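Long-range contact in LPS-assembly lipoprotein LptE (Acinetobacter baumannii, PDB 5TSE), which probably works with LptD to assemble lipopolysaccharide at the surface of the outer membrane, and is thought to bind lipopolysaccharide there: residues P91-S99 against V121-Q132. Residues are numbered along the deposited sequence; the frame is centred on the assembly and turned at random.
Sequences PRTLTAARS and VIDDLAQQITRQ
In the LptE fold, helix 110-134 packs over one face of the beta-sheet, and here its half 121-132 runs nearly antiparallel (152°) to strand 92-99, part of the edge strand 92-101. Arg92, Leu94, Ala96 and Arg98 face the helix. The methyl CB of Ala96 sits 3.6 Å from Val121 O and also meets Val121 CG1 and Leu125 CB, a close fit that a small side chain permits. Leu94 CB touches Leu125 CD1 at 3.7 Å, CD1 packs against Gln128 CB as the two side chains pass in opposite directions, and CD2 meets Gln132 NE2. Arg92 CG lies against Gln132 OE1 (3.3 Å). Val121 and Leu125 also touch Leu74 and Val76, respectively, of neighbouring strand 68-81, which extends the apolar layer across the sheet.

Along the strand's outer edge the contact turns polar. Gln128, extended beyond CG, sends NE2 to Thr95 O (3.2 Å, N-H...O 166°), approaching from above the carbonyl plane, and the same NE2 donates to Asp124 OD1 at 2.9 Å. A water joins Gln128 OE1 to Thr95 N. Arg98, bent at chi2 (-62°), brings both NH1 (3.0 Å) and NH2 (3.3 Å) end-on to the anti side of Asp124 OD2, while NH1 also bonds Ala97 O. Gln128 thus bridges backbone polar groups of the edge strand to the helix, and Asp124, bonded through both oxygens, probably has its negative charge stabilised by Arg98.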
ATOM      1  N   PRO A  91      13.590   0.184  -4.406  1.00 72.59           N
ATOM      2  CA  PRO A  91      12.196   0.600  -4.273  1.00 68.49           C
ATOM      3  C   PRO A  91      11.266  -0.260  -5.127  1.00 70.64           C
ATOM      4  O   PRO A  91      11.677  -0.782  -6.143  1.00 73.73           O
ATOM      5  CB  PRO A  91      12.189   2.055  -4.768  1.00 69.12           C
ATOM      6  CG  PRO A  91      13.607   2.500  -4.804  1.00 71.23           C
ATOM      7  CD  PRO A  91      14.473   1.277  -4.861  1.00 73.86           C
ATOM      8  N   ARG A  92      10.033  -0.413  -4.674  1.00 71.39           N
ATOM      9  CA  ARG A  92       9.012  -1.185  -5.362  1.00 70.81           C
ATOM     10  C   ARG A  92       7.749  -0.325  -5.401  1.00 66.90           C
ATOM     11  O   ARG A  92       7.309   0.147  -4.359  1.00 63.42           O
ATOM     12  CB  ARG A  92       8.767  -2.481  -4.598  1.00 72.64           C
ATOM     13  CG  ARG A  92       7.538  -3.264  -5.022  1.00 76.65           C
ATOM     14  CD  ARG A  92       7.567  -3.704  -6.481  1.00 81.99           C
ATOM     15  NE  ARG A  92       8.638  -4.655  -6.763  1.00 86.94           N
ATOM     16  CZ  ARG A  92       8.848  -5.224  -7.945  1.00 90.50           C
ATOM     17  NH1 ARG A  92       8.056  -4.950  -8.979  1.00 95.64           N
ATOM     18  NH2 ARG A  92       9.851  -6.077  -8.095  1.00 94.60           N
ATOM     19  N   THR A  93       7.188  -0.128  -6.599  1.00 63.37           N
ATOM     20  CA  THR A  93       5.991   0.683  -6.812  1.00 62.43           C
ATOM     21  C   THR A  93       4.771  -0.193  -7.118  1.00 62.16           C
ATOM     22  O   THR A  93       4.772  -0.916  -8.108  1.00 66.89           O
ATOM     23  CB  THR A  93       6.222   1.672  -7.979  1.00 66.15           C
ATOM     24  OG1 THR A  93       7.293   2.562  -7.635  1.00 70.08           O
ATOM     25  CG2 THR A  93       4.974   2.501  -8.283  1.00 63.87           C
ATOM     26  N   LEU A  94       3.736  -0.125  -6.274  1.00 56.25           N
ATOM     27  CA  LEU A  94       2.512  -0.918  -6.468  1.00 55.46           C
ATOM     28  C   LEU A  94       1.307  -0.005  -6.596  1.00 54.98           C
ATOM     29  O   LEU A  94       1.352   1.143  -6.197  1.00 55.17           O
ATOM     30  CB  LEU A  94       2.277  -1.871  -5.305  1.00 53.73           C
ATOM     31  CG  LEU A  94       3.445  -2.765  -4.917  1.00 55.77           C
ATOM     32  CD1 LEU A  94       2.994  -3.744  -3.840  1.00 53.97           C
ATOM     33  CD2 LEU A  94       3.991  -3.504  -6.128  1.00 61.25           C
ATOM     34  N   THR A  95       0.217  -0.539  -7.130  1.00 54.26           N
ATOM     35  CA  THR A  95      -0.964   0.256  -7.327  1.00 53.66           C
ATOM     36  C   THR A  95      -2.223  -0.585  -7.259  1.00 52.85           C
ATOM     37  O   THR A  95      -2.217  -1.760  -7.611  1.00 54.84           O
ATOM     38  CB  THR A  95      -0.901   0.983  -8.691  1.00 56.99           C
ATOM     39  OG1 THR A  95      -1.945   1.952  -8.776  1.00 54.52           O
ATOM     40  CG2 THR A  95      -1.022   0.004  -9.866  1.00 61.11           C
ATOM     41  N   ALA A  96      -3.295   0.019  -6.776  1.00 50.09           N
ATOM     42  CA  ALA A  96      -4.589  -0.660  -6.705  1.00 52.81           C
ATOM     43  C   ALA A  96      -5.591   0.320  -7.251  1.00 51.78           C
ATOM     44  O   ALA A  96      -5.395   1.527  -7.136  1.00 53.28           O
ATOM     45  CB  ALA A  96      -4.931  -1.041  -5.278  1.00 53.06           C
ATOM     46  N   ALA A  97      -6.672  -0.187  -7.832  1.00 52.90           N
ATOM     47  CA  ALA A  97      -7.662   0.679  -8.418  1.00 49.40           C
ATOM     48  C   ALA A  97      -9.016   0.033  -8.612  1.00 50.45           C
ATOM     49  O   ALA A  97      -9.112  -1.159  -8.855  1.00 54.11           O
ATOM     50  CB  ALA A  97      -7.149   1.152  -9.770  1.00 51.61           C
ATOM     51  N   ARG A  98     -10.054   0.853  -8.519  1.00 48.32           N
ATOM     52  CA  ARG A  98     -11.418   0.437  -8.788  1.00 50.22           C
ATOM     53  C   ARG A  98     -12.075   1.603  -9.505  1.00 51.85           C
ATOM     54  O   ARG A  98     -11.728   2.763  -9.249  1.00 54.38           O
ATOM     55  CB  ARG A  98     -12.188   0.142  -7.501  1.00 50.39           C
ATOM     56  CG  ARG A  98     -11.698  -1.035  -6.688  1.00 49.26           C
ATOM     57  CD  ARG A  98     -11.796  -2.345  -7.447  1.00 50.27           C
ATOM     58  NE  ARG A  98     -11.500  -3.475  -6.564  1.00 51.51           N
ATOM     59  CZ  ARG A  98     -10.283  -3.899  -6.227  1.00 53.19           C
ATOM     60  NH1 ARG A  98      -9.182  -3.283  -6.659  1.00 54.16           N
ATOM     61  NH2 ARG A  98     -10.160  -4.945  -5.413  1.00 55.62           N
ATOM     62  N   SER A  99     -12.995   1.311 -10.418  1.00 54.44           N
ATOM     63  CA  SER A  99     -13.722   2.365 -11.130  1.00 56.45           C
ATOM     64  C   SER A  99     -15.168   2.000 -11.358  1.00 57.29           C
ATOM     65  O   SER A  99     -15.508   0.833 -11.446  1.00 58.58           O
ATOM     66  CB  SER A  99     -13.076   2.665 -12.483  1.00 59.83           C
ATOM     67  OG  SER A  99     -13.058   1.524 -13.310  1.00 58.13           O
ATOM     68  N   VAL A 121      -9.693  -0.154  -2.148  1.00 46.40           N
ATOM     69  CA  VAL A 121      -8.395   0.113  -2.796  1.00 47.03           C
ATOM     70  C   VAL A 121      -7.254   0.092  -1.779  1.00 46.24           C
ATOM     71  O   VAL A 121      -6.227  -0.545  -2.007  1.00 42.90           O
ATOM     72  CB  VAL A 121      -8.406   1.464  -3.575  1.00 47.63           C
ATOM     73  CG1 VAL A 121      -6.995   1.938  -3.916  1.00 46.04           C
ATOM     74  CG2 VAL A 121      -9.272   1.362  -4.835  1.00 46.73           C
ATOM     75  N   ILE A 122      -7.438   0.812  -0.680  1.00 47.28           N
ATOM     76  CA  ILE A 122      -6.437   0.862   0.396  1.00 49.85           C
ATOM     77  C   ILE A 122      -6.177  -0.544   0.921  1.00 49.11           C
ATOM     78  O   ILE A 122      -5.034  -0.981   1.005  1.00 51.67           O
ATOM     79  CB  ILE A 122      -6.897   1.778   1.549  1.00 51.65           C
ATOM     80  CG1 ILE A 122      -6.896   3.222   1.070  1.00 52.37           C
ATOM     81  CG2 ILE A 122      -5.976   1.626   2.764  1.00 53.02           C
ATOM     82  CD1 ILE A 122      -7.461   4.224   2.057  1.00 56.90           C
ATOM     83  N   ASP A 123      -7.252  -1.252   1.234  1.00 49.69           N
ATOM     84  CA  ASP A 123      -7.174  -2.625   1.735  1.00 51.91           C
ATOM     85  C   ASP A 123      -6.399  -3.516   0.753  1.00 51.50           C
ATOM     86  O   ASP A 123      -5.454  -4.189   1.137  1.00 54.11           O
ATOM     87  CB  ASP A 123      -8.576  -3.180   1.934  1.00 56.34           C
ATOM     88  CG  ASP A 123      -8.573  -4.483   2.660  1.00 62.58           C
ATOM     89  OD1 ASP A 123      -8.153  -4.482   3.840  1.00 65.28           O
ATOM     90  OD2 ASP A 123      -9.011  -5.495   2.076  1.00 61.79           O
ATOM     91  N   ASP A 124      -6.806  -3.483  -0.517  1.00 53.02           N
ATOM     92  CA  ASP A 124      -6.169  -4.244  -1.603  1.00 52.46           C
ATOM     93  C   ASP A 124      -4.676  -3.957  -1.598  1.00 50.66           C
ATOM     94  O   ASP A 124      -3.856  -4.877  -1.544  1.00 54.79           O
ATOM     95  CB  ASP A 124      -6.834  -3.838  -2.952  1.00 57.52           C
ATOM     96  CG  ASP A 124      -6.203  -4.518  -4.213  1.00 61.52           C
ATOM     97  OD1 ASP A 124      -5.025  -4.918  -4.195  1.00 67.95           O
ATOM     98  OD2 ASP A 124      -6.900  -4.609  -5.252  1.00 61.96           O
ATOM     99  N   LEU A 125      -4.320  -2.677  -1.600  1.00 48.86           N
ATOM    100  CA  LEU A 125      -2.916  -2.293  -1.610  1.00 50.22           C
ATOM    101  C   LEU A 125      -2.173  -2.753  -0.349  1.00 50.45           C
ATOM    102  O   LEU A 125      -1.047  -3.201  -0.449  1.00 50.46           O
ATOM    103  CB  LEU A 125      -2.754  -0.787  -1.830  1.00 50.74           C
ATOM    104  CG  LEU A 125      -1.314  -0.297  -2.012  1.00 51.20           C
ATOM    105  CD1 LEU A 125      -0.599  -1.096  -3.102  1.00 56.88           C
ATOM    106  CD2 LEU A 125      -1.284   1.179  -2.340  1.00 50.07           C
ATOM    107  N   ALA A 126      -2.804  -2.672   0.821  1.00 50.20           N
ATOM    108  CA  ALA A 126      -2.161  -3.140   2.063  1.00 51.44           C
ATOM    109  C   ALA A 126      -1.763  -4.620   1.938  1.00 55.28           C
ATOM    110  O   ALA A 126      -0.664  -5.028   2.362  1.00 54.38           O
ATOM    111  CB  ALA A 126      -3.085  -2.933   3.267  1.00 52.09           C
ATOM    112  N   GLN A 127      -2.652  -5.410   1.328  1.00 56.74           N
ATOM    113  CA  GLN A 127      -2.421  -6.841   1.121  1.00 57.32           C
ATOM    114  C   GLN A 127      -1.284  -7.084   0.117  1.00 56.72           C
ATOM    115  O   GLN A 127      -0.466  -7.967   0.344  1.00 63.10           O
ATOM    116  CB  GLN A 127      -3.726  -7.559   0.701  1.00 58.51           C
ATOM    117  CG  GLN A 127      -4.836  -7.431   1.741  1.00 58.71           C
ATOM    118  CD  GLN A 127      -6.088  -8.246   1.426  1.00 62.92           C
ATOM    119  OE1 GLN A 127      -6.008  -9.398   1.012  1.00 67.62           O
ATOM    120  NE2 GLN A 127      -7.255  -7.656   1.668  1.00 61.65           N
ATOM    121  N   GLN A 128      -1.205  -6.301  -0.965  1.00 54.94           N
ATOM    122  CA  GLN A 128      -0.099  -6.470  -1.941  1.00 57.57           C
ATOM    123  C   GLN A 128       1.255  -6.140  -1.316  1.00 56.00           C
ATOM    124  O   GLN A 128       2.246  -6.811  -1.586  1.00 56.91           O
ATOM    125  CB  GLN A 128      -0.243  -5.582  -3.185  1.00 55.16           C
ATOM    126  CG  GLN A 128      -1.407  -5.867  -4.104  1.00 55.70           C
ATOM    127  CD  GLN A 128      -1.407  -4.902  -5.288  1.00 54.79           C
ATOM    128  OE1 GLN A 128      -0.454  -4.859  -6.086  1.00 59.20           O
ATOM    129  NE2 GLN A 128      -2.462  -4.132  -5.412  1.00 50.53           N
ATOM    130  N   ILE A 129       1.306  -5.064  -0.541  1.00 54.38           N
ATOM    131  CA  ILE A 129       2.551  -4.670   0.127  1.00 55.94           C
ATOM    132  C   ILE A 129       2.985  -5.794   1.046  1.00 58.55           C
ATOM    133  O   ILE A 129       4.134  -6.207   1.032  1.00 59.88           O
ATOM    134  CB  ILE A 129       2.374  -3.400   0.968  1.00 52.86           C
ATOM    135  CG1 ILE A 129       2.078  -2.212   0.049  1.00 52.20           C
ATOM    136  CG2 ILE A 129       3.634  -3.119   1.775  1.00 53.01           C
ATOM    137  CD1 ILE A 129       1.571  -0.980   0.774  1.00 49.81           C
ATOM    138  N   THR A 130       2.043  -6.272   1.842  1.00 60.70           N
ATOM    139  CA  THR A 130       2.297  -7.347   2.776  1.00 66.60           C
ATOM    140  C   THR A 130       2.705  -8.647   2.056  1.00 73.48           C
ATOM    141  O   THR A 130       3.590  -9.375   2.521  1.00 79.39           O
ATOM    142  CB  THR A 130       1.063  -7.550   3.665  1.00 66.21           C
ATOM    143  OG1 THR A 130       0.872  -6.368   4.454  1.00 63.18           O
ATOM    144  CG2 THR A 130       1.242  -8.716   4.572  1.00 72.60           C
ATOM    145  N   ARG A 131       2.078  -8.908   0.913  1.00 66.13           N
ATOM    146  CA  ARG A 131       2.376 -10.093   0.108  1.00 70.08           C
ATOM    147  C   ARG A 131       3.848 -10.071  -0.296  1.00 67.70           C
ATOM    148  O   ARG A 131       4.589 -11.010   0.001  1.00 65.14           O
ATOM    149  CB  ARG A 131       1.517 -10.115  -1.175  1.00 78.39           C
ATOM    150  CG  ARG A 131       1.521 -11.425  -1.971  1.00 83.70           C
ATOM    151  CD  ARG A 131       0.621 -12.511  -1.365  1.00 89.31           C
ATOM    152  NE  ARG A 131      -0.816 -12.179  -1.438  1.00 98.06           N
ATOM    153  CZ  ARG A 131      -1.553 -11.602  -0.470  1.00109.96           C
ATOM    154  NH1 ARG A 131      -1.027 -11.265   0.716  1.00110.94           N
ATOM    155  NH2 ARG A 131      -2.850 -11.357  -0.691  1.00108.63           N
ATOM    156  N   GLN A 132       4.276  -8.988  -0.945  1.00 67.77           N
ATOM    157  CA  GLN A 132       5.659  -8.898  -1.424  1.00 71.73           C
ATOM    158  C   GLN A 132       6.734  -8.964  -0.349  1.00 71.51           C
ATOM    159  O   GLN A 132       7.861  -9.354  -0.647  1.00 74.90           O
ATOM    160  CB  GLN A 132       5.880  -7.693  -2.337  1.00 73.11           C
ATOM    161  CG  GLN A 132       5.132  -7.823  -3.662  1.00 77.00           C
ATOM    162  CD  GLN A 132       5.722  -6.971  -4.766  1.00 75.84           C
ATOM    163  OE1 GLN A 132       6.837  -6.466  -4.653  1.00 78.42           O
ATOM    164  NE2 GLN A 132       4.999  -6.853  -5.862  1.00 80.73           N
TER
HETATM  165  O   HOH W   1       0.421  -2.986  -8.387  1.00 54.38           O